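Local structure of phosphotransferase system, HPr-related proteins (Thermoanaerobacter tengcongensis, 3LE1) at residues Val23-Lys28 against Lys75-Leu80; Gly13-Pro18 against Gly49-Gly54. The protein probably serves as the general, non-sugar-specific phosphocarrier of the phosphoenolpyruvate-dependent sugar phosphotransferase system, which phosphorylates sugars as they are carried across the cell membrane. One frame throughout, in Å; residues are numbered along the deposited sequence.

Helix 16-26 links the two contacts: its C-terminal part packs on helix 70-82 in contact 1, while the loop leading into its N-terminal end meets helix 47-53 and Gly54 in contact 2. Both are partly buried, each combining two buried residues with partners nearer the surface. Contact 1 is mainly a packing of methyl groups, with one threonine hydroxyl against a leucine methyl. Contact 2 also lacks a direct hydrogen bond, but a water joins two carbonyl oxygens, and His15, partly exposed, lies on the side nearer solvent. The two centres are about 14 Å apart, yet they meet where Val23 CG2 packs 3.9 Å from Ile50 CG1.

Contact 1: Val23-Lys28 against Lys75-Leu80; sequences VQTASK and KALVDL
Thr25 faces Ala76, Leu77 and Leu80 where helix 16-26 packs against helix 70-82, two of the helices that lie over the antiparallel sheet in the HPr fold. The backbones are close, with Thr25 CA 6.8 Å from Leu77 CA, an approach consistent with the small size of Thr25, Ala26 and Ala76. The apolar contacts are made by methyl groups. In Thr25 a chi1 of -62° sets OG1 beside the backbone N and leaves CG2 anti to that N, carrying the methyl into the interface, 3.9 Å from Ala76 CB. Leu77 runs past Thr25 in the opposite direction, and its CD2 comes within 3.9 Å of the same CG2. The small side chain of Ala26 lets Leu77 CD2 approach to 3.9 Å from Ala26 N. Ala26 and Leu77 both touch Ile33 of strand 32-37, so this part of the contact faces the sheet.

Thr25 and Leu80 reach toward each other tip to tip, Thr25 OG1 lying 3.3 Å from Leu80 CD2. The hydroxyl is hydrogen-bonded to Leu21 O, one turn back in its own helix, which lets a polar residue sit against a leucine methyl. Replacing Thr25 by alanine removes OG1 and CG2, which would probably leave Leu21 O without its side-chain partner and open a gap beside Ala76 CB and Leu77 CD2.

No hydrogen bond crosses between the segments. As helix 16-26 runs out, Val23 O accepts Ser27 N at 2.8 Å and, from the opposite face of the carbonyl plane, Ser27 OG at 2.6 Å, the hydroxyl oxygen tilted 35° from that plane.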
ATOM      1  N   VAL A  23      -4.020  -2.539   4.685  1.00 21.17           N
ATOM      2  CA  VAL A  23      -4.641  -1.466   5.451  1.00 22.73           C
ATOM      3  C   VAL A  23      -4.272  -1.603   6.921  1.00 23.40           C
ATOM      4  O   VAL A  23      -4.043  -0.615   7.620  1.00 21.40           O
ATOM      5  CB  VAL A  23      -6.176  -1.503   5.314  1.00 21.70           C
ATOM      6  CG1 VAL A  23      -6.832  -0.594   6.344  1.00 22.99           C
ATOM      7  CG2 VAL A  23      -6.598  -1.115   3.905  1.00 21.38           C
ATOM      8  N   GLN A  24      -4.221  -2.852   7.364  1.00 24.03           N
ATOM      9  CA  GLN A  24      -3.792  -3.205   8.700  1.00 25.74           C
ATOM     10  C   GLN A  24      -2.390  -2.667   8.977  1.00 23.01           C
ATOM     11  O   GLN A  24      -2.149  -2.022   9.985  1.00 23.46           O
ATOM     12  CB  GLN A  24      -3.803  -4.731   8.826  1.00 31.17           C
ATOM     13  N   THR A  25      -1.471  -2.937   8.063  1.00 21.37           N
ATOM     14  CA  THR A  25      -0.093  -2.517   8.235  1.00 21.43           C
ATOM     15  C   THR A  25       0.019  -0.994   8.161  1.00 20.79           C
ATOM     16  O   THR A  25       0.666  -0.370   9.010  1.00 19.86           O
ATOM     17  CB  THR A  25       0.819  -3.205   7.198  1.00 19.58           C
ATOM     18  OG1 THR A  25       0.775  -4.625   7.408  1.00 19.31           O
ATOM     19  CG2 THR A  25       2.254  -2.725   7.317  1.00 18.20           C
ATOM     20  N   ALA A  26      -0.623  -0.393   7.162  1.00 19.68           N
ATOM     21  CA  ALA A  26      -0.613   1.064   7.030  1.00 17.01           C
ATOM     22  C   ALA A  26      -1.144   1.699   8.299  1.00 15.33           C
ATOM     23  O   ALA A  26      -0.626   2.716   8.770  1.00 15.58           O
ATOM     24  CB  ALA A  26      -1.450   1.504   5.835  1.00 17.39           C
ATOM     25  N   SER A  27      -2.181   1.088   8.859  1.00 17.52           N
ATOM     26  CA  SER A  27      -2.857   1.645  10.023  1.00 18.88           C
ATOM     27  C   SER A  27      -2.013   1.551  11.301  1.00 19.02           C
ATOM     28  O   SER A  27      -2.371   2.116  12.321  1.00 20.06           O
ATOM     29  CB  SER A  27      -4.225   0.979  10.221  1.00 21.65           C
ATOM     30  OG  SER A  27      -5.110   1.267   9.140  1.00 21.93           O
ATOM     31  N   LYS A  28      -0.896   0.832  11.249  1.00 20.23           N
ATOM     32  CA  LYS A  28       0.017   0.783  12.392  1.00 19.67           C
ATOM     33  C   LYS A  28       0.770   2.098  12.593  1.00 17.88           C
ATOM     34  O   LYS A  28       1.327   2.346  13.663  1.00 19.41           O
ATOM     35  CB  LYS A  28       1.024  -0.348  12.232  1.00 20.00           C
ATOM     36  CG  LYS A  28       0.399  -1.717  12.160  1.00 22.78           C
ATOM     37  CD  LYS A  28       1.392  -2.782  12.566  1.00 23.54           C
ATOM     38  CE  LYS A  28       2.486  -2.931  11.542  1.00 23.38           C
ATOM     39  NZ  LYS A  28       3.076  -4.294  11.646  1.00 25.11           N
ATOM     40  N   LYS A  75       8.463   1.714   4.487  1.00 14.86           N
ATOM     41  CA  LYS A  75       9.283   0.509   4.506  1.00 17.32           C
ATOM     42  C   LYS A  75       8.458  -0.721   4.889  1.00 17.06           C
ATOM     43  O   LYS A  75       8.612  -1.803   4.306  1.00 18.20           O
ATOM     44  CB  LYS A  75      10.452   0.660   5.468  1.00 18.82           C
ATOM     45  CG  LYS A  75      11.241  -0.619   5.611  1.00 21.79           C
ATOM     46  CD  LYS A  75      12.628  -0.366   6.117  1.00 23.29           C
ATOM     47  N   ALA A  76       7.567  -0.551   5.860  1.00 17.70           N
ATOM     48  CA  ALA A  76       6.738  -1.662   6.320  1.00 16.77           C
ATOM     49  C   ALA A  76       5.841  -2.185   5.194  1.00 15.14           C
ATOM     50  O   ALA A  76       5.611  -3.396   5.049  1.00 14.80           O
ATOM     51  CB  ALA A  76       5.899  -1.232   7.506  1.00 16.48           C
ATOM     52  N   LEU A  77       5.335  -1.263   4.389  1.00 14.51           N
ATOM     53  CA  LEU A  77       4.478  -1.633   3.266  1.00 16.11           C
ATOM     54  C   LEU A  77       5.284  -2.270   2.132  1.00 17.70           C
ATOM     55  O   LEU A  77       4.850  -3.256   1.511  1.00 17.33           O
ATOM     56  CB  LEU A  77       3.723  -0.397   2.774  1.00 13.02           C
ATOM     57  CG  LEU A  77       2.678   0.076   3.788  1.00 12.83           C
ATOM     58  CD1 LEU A  77       2.157   1.467   3.443  1.00 12.16           C
ATOM     59  CD2 LEU A  77       1.520  -0.918   3.948  1.00 14.92           C
ATOM     60  N   VAL A  78       6.459  -1.712   1.868  1.00 17.64           N
ATOM     61  CA  VAL A  78       7.355  -2.253   0.858  1.00 18.26           C
ATOM     62  C   VAL A  78       7.704  -3.694   1.189  1.00 18.89           C
ATOM     63  O   VAL A  78       7.608  -4.575   0.332  1.00 15.99           O
ATOM     64  CB  VAL A  78       8.654  -1.426   0.765  1.00 18.07           C
ATOM     65  CG1 VAL A  78       9.767  -2.211   0.060  1.00 19.19           C
ATOM     66  CG2 VAL A  78       8.386  -0.103   0.079  1.00 16.44           C
ATOM     67  N   ASP A  79       8.094  -3.915   2.441  1.00 22.17           N
ATOM     68  CA  ASP A  79       8.402  -5.246   2.945  1.00 24.39           C
ATOM     69  C   ASP A  79       7.206  -6.195   2.868  1.00 26.07           C
ATOM     70  O   ASP A  79       7.362  -7.362   2.528  1.00 27.99           O
ATOM     71  CB  ASP A  79       8.940  -5.159   4.382  1.00 27.18           C
ATOM     72  CG  ASP A  79      10.299  -4.466   4.456  1.00 29.34           C
ATOM     73  OD1 ASP A  79      10.915  -4.226   3.399  1.00 29.74           O
ATOM     74  OD2 ASP A  79      10.760  -4.161   5.578  1.00 31.00           O
ATOM     75  N   LEU A  80       6.015  -5.702   3.179  1.00 25.27           N
ATOM     76  CA  LEU A  80       4.829  -6.552   3.098  1.00 24.46           C
ATOM     77  C   LEU A  80       4.599  -6.993   1.657  1.00 25.07           C
ATOM     78  O   LEU A  80       4.352  -8.166   1.381  1.00 27.87           O
ATOM     79  CB  LEU A  80       3.608  -5.810   3.632  1.00 23.97           C
ATOM     80  CG  LEU A  80       2.309  -6.564   3.915  1.00 24.70           C
ATOM     81  CD1 LEU A  80       2.485  -7.583   5.038  1.00 24.09           C
ATOM     82  CD2 LEU A  80       1.217  -5.582   4.269  1.00 24.54           C
TER

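Contact 2: Gly13-Pro18 against Gly49-Gly54; sequences GLHARP and GIMSLG
Leu14 and His15 lie opposite Ile50 and Met51, Leu14 CA being 7.0 Å from Ile50 CA, and the chain folds into an inverse gamma turn centred on Leu14, closed by a weak bond of 3.1 Å from His15 N to Gly13 O. Helix 47-53 ends at Gly54, whose positive phi of 59° is easily taken up by glycine.

Where Leu14 meets Ile50 the contact is buried and apolar: Leu14 CB packs 3.9 Å from Ile50 CG2, and both side chains also touch Phe22 of helix 16-26. Leucine and isoleucine suit this side because they fill it with hydrocarbon against the phenylalanine. Met51 works nearer the surface. Bent at chi2 (-74°) and chi3 (76°), its unbranched, flexible chain curls back and brings CE within 3.4 Å of Leu14 O. The same methyl reaches His15 CD2 at 3.7 Å, as the two side chains pass at a slant.

Polar atoms between the segments are joined through water. One molecule donates to Leu14 O at 2.9 Å and to Ile50 O at 3.0 Å, bridging two carbonyl oxygens, both acceptors, that could not bond each other directly. Its oxygen also lies over one face of the His15 imidazole, 3.3 Å from its plane and off centre. The ring is held by a hydrogen bond between His15 ND1 and Thr12 O, which restricts its rotation. A backbone hydrogen bond between Leu14 and Val55 further ties the two regions together.

This loop at the start of helix 16-26 carries the Gly-Leu-His-Ala-Arg-Pro signature of HPr proteins, in which the histidine is the phosphorylation site; His15, beside helix 47-53, is probably the phosphate-accepting residue of this active centre.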
ATOM      1  N   GLY A  13      -3.435  -9.293  -6.123  1.00 20.04           N
ATOM      2  CA  GLY A  13      -3.227  -7.856  -6.062  1.00 19.30           C
ATOM      3  C   GLY A  13      -3.654  -7.350  -4.694  1.00 20.69           C
ATOM      4  O   GLY A  13      -3.569  -8.076  -3.706  1.00 21.48           O
ATOM      5  N   LEU A  14      -4.126  -6.109  -4.629  1.00 20.67           N
ATOM      6  CA  LEU A  14      -4.634  -5.566  -3.379  1.00 21.32           C
ATOM      7  C   LEU A  14      -6.125  -5.851  -3.209  1.00 25.39           C
ATOM      8  O   LEU A  14      -6.973  -4.957  -3.317  1.00 26.23           O
ATOM      9  CB  LEU A  14      -4.336  -4.069  -3.275  1.00 19.42           C
ATOM     10  CG  LEU A  14      -2.851  -3.711  -3.221  1.00 18.28           C
ATOM     11  CD1 LEU A  14      -2.675  -2.243  -2.865  1.00 16.24           C
ATOM     12  CD2 LEU A  14      -2.120  -4.593  -2.208  1.00 19.75           C
ATOM     13  N   HIS A  15      -6.433  -7.116  -2.947  1.00 28.52           N
ATOM     14  CA  HIS A  15      -7.801  -7.557  -2.721  1.00 33.14           C
ATOM     15  C   HIS A  15      -7.832  -8.571  -1.590  1.00 35.14           C
ATOM     16  O   HIS A  15      -6.814  -9.181  -1.279  1.00 36.03           O
ATOM     17  CB  HIS A  15      -8.368  -8.186  -3.995  1.00 36.41           C
ATOM     18  CG  HIS A  15      -8.576  -7.205  -5.104  1.00 39.26           C
ATOM     19  ND1 HIS A  15      -7.601  -6.914  -6.032  1.00 40.60           N
ATOM     20  CD2 HIS A  15      -9.647  -6.444  -5.434  1.00 40.53           C
ATOM     21  CE1 HIS A  15      -8.059  -6.014  -6.885  1.00 40.72           C
ATOM     22  NE2 HIS A  15      -9.298  -5.710  -6.541  1.00 40.40           N
ATOM     23  N   ALA A  16      -8.997  -8.747  -0.977  1.00 34.42           N
ATOM     24  CA  ALA A  16      -9.163  -9.783   0.042  1.00 34.10           C
ATOM     25  C   ALA A  16      -8.079  -9.706   1.111  1.00 33.85           C
ATOM     26  O   ALA A  16      -7.733  -8.614   1.571  1.00 34.19           O
ATOM     27  CB  ALA A  16      -9.185 -11.172  -0.602  1.00 34.26           C
ATOM     28  N   ARG A  17      -7.540 -10.855   1.503  1.00 33.39           N
ATOM     29  CA  ARG A  17      -6.579 -10.896   2.605  1.00 32.71           C
ATOM     30  C   ARG A  17      -5.465  -9.847   2.514  1.00 33.47           C
ATOM     31  O   ARG A  17      -5.305  -9.036   3.432  1.00 35.66           O
ATOM     32  CB  ARG A  17      -5.978 -12.295   2.795  1.00 30.15           C
ATOM     33  CG  ARG A  17      -4.965 -12.318   3.928  1.00 26.62           C
ATOM     34  CD  ARG A  17      -4.742 -13.705   4.497  1.00 25.72           C
ATOM     35  NE  ARG A  17      -4.247 -13.627   5.872  1.00 27.71           N
ATOM     36  CZ  ARG A  17      -2.966 -13.488   6.200  1.00 30.72           C
ATOM     37  NH1 ARG A  17      -2.047 -13.403   5.252  1.00 33.67           N
ATOM     38  NH2 ARG A  17      -2.605 -13.430   7.478  1.00 30.34           N
ATOM     39  N   PRO A  18      -4.673  -9.872   1.427  1.00 31.32           N
ATOM     40  CA  PRO A  18      -3.629  -8.856   1.257  1.00 29.68           C
ATOM     41  C   PRO A  18      -4.143  -7.426   1.445  1.00 27.50           C
ATOM     42  O   PRO A  18      -3.497  -6.647   2.144  1.00 25.96           O
ATOM     43  CB  PRO A  18      -3.153  -9.093  -0.175  1.00 30.24           C
ATOM     44  CG  PRO A  18      -3.364 -10.569  -0.390  1.00 30.66           C
ATOM     45  CD  PRO A  18      -4.610 -10.909   0.380  1.00 30.98           C
ATOM     46  N   GLY A  49     -11.184   2.794  -0.390  1.00 27.81           N
ATOM     47  CA  GLY A  49     -10.245   3.431  -1.298  1.00 25.34           C
ATOM     48  C   GLY A  49      -9.369   2.419  -2.018  1.00 22.78           C
ATOM     49  O   GLY A  49      -9.233   2.455  -3.234  1.00 23.78           O
ATOM     50  N   ILE A  50      -8.761   1.517  -1.255  1.00 20.37           N
ATOM     51  CA  ILE A  50      -7.988   0.429  -1.842  1.00 19.95           C
ATOM     52  C   ILE A  50      -8.810  -0.308  -2.905  1.00 19.68           C
ATOM     53  O   ILE A  50      -8.349  -0.505  -4.030  1.00 18.48           O
ATOM     54  CB  ILE A  50      -7.473  -0.545  -0.752  1.00 18.22           C
ATOM     55  CG1 ILE A  50      -6.548   0.201   0.217  1.00 17.70           C
ATOM     56  CG2 ILE A  50      -6.746  -1.732  -1.374  1.00 17.02           C
ATOM     57  CD1 ILE A  50      -5.295   0.755  -0.445  1.00 17.23           C
ATOM     58  N   MET A  51     -10.038  -0.682  -2.555  1.00 22.58           N
ATOM     59  CA  MET A  51     -10.922  -1.369  -3.492  1.00 22.75           C
ATOM     60  C   MET A  51     -11.133  -0.553  -4.755  1.00 23.10           C
ATOM     61  O   MET A  51     -11.024  -1.076  -5.871  1.00 24.60           O
ATOM     62  CB  MET A  51     -12.276  -1.635  -2.849  1.00 26.13           C
ATOM     63  CG  MET A  51     -12.223  -2.537  -1.637  1.00 27.91           C
ATOM     64  SD  MET A  51     -11.941  -4.254  -2.077  1.00 24.87           S
ATOM     65  CE  MET A  51     -10.190  -4.266  -2.471  1.00 89.08           C
ATOM     66  N   SER A  52     -11.441   0.729  -4.568  1.00 22.63           N
ATOM     67  CA  SER A  52     -11.679   1.643  -5.682  1.00 24.23           C
ATOM     68  C   SER A  52     -10.493   1.658  -6.630  1.00 25.07           C
ATOM     69  O   SER A  52     -10.648   1.758  -7.846  1.00 25.18           O
ATOM     70  CB  SER A  52     -11.908   3.064  -5.165  1.00 24.81           C
ATOM     71  OG  SER A  52     -10.682   3.777  -5.071  1.00 26.34           O
ATOM     72  N   LEU A  53      -9.299   1.560  -6.062  1.00 24.70           N
ATOM     73  CA  LEU A  53      -8.079   1.677  -6.841  1.00 22.35           C
ATOM     74  C   LEU A  53      -7.901   0.521  -7.844  1.00 22.60           C
ATOM     75  O   LEU A  53      -7.323   0.713  -8.911  1.00 25.50           O
ATOM     76  CB  LEU A  53      -6.890   1.793  -5.891  1.00 22.07           C
ATOM     77  CG  LEU A  53      -5.770   2.773  -6.242  1.00 22.98           C
ATOM     78  CD1 LEU A  53      -4.493   2.058  -6.565  1.00 23.34           C
ATOM     79  CD2 LEU A  53      -6.152   3.720  -7.378  1.00 21.37           C
ATOM     80  N   GLY A  54      -8.407  -0.665  -7.504  1.00 21.42           N
ATOM     81  CA  GLY A  54      -8.346  -1.810  -8.397  1.00 20.84           C
ATOM     82  C   GLY A  54      -6.927  -2.194  -8.774  1.00 21.35           C
ATOM     83  O   GLY A  54      -6.547  -2.180  -9.949  1.00 20.05           O
TER
HETATM   84  O   HOH W   1      -7.429  -3.022  -5.398  1.00 20.94           O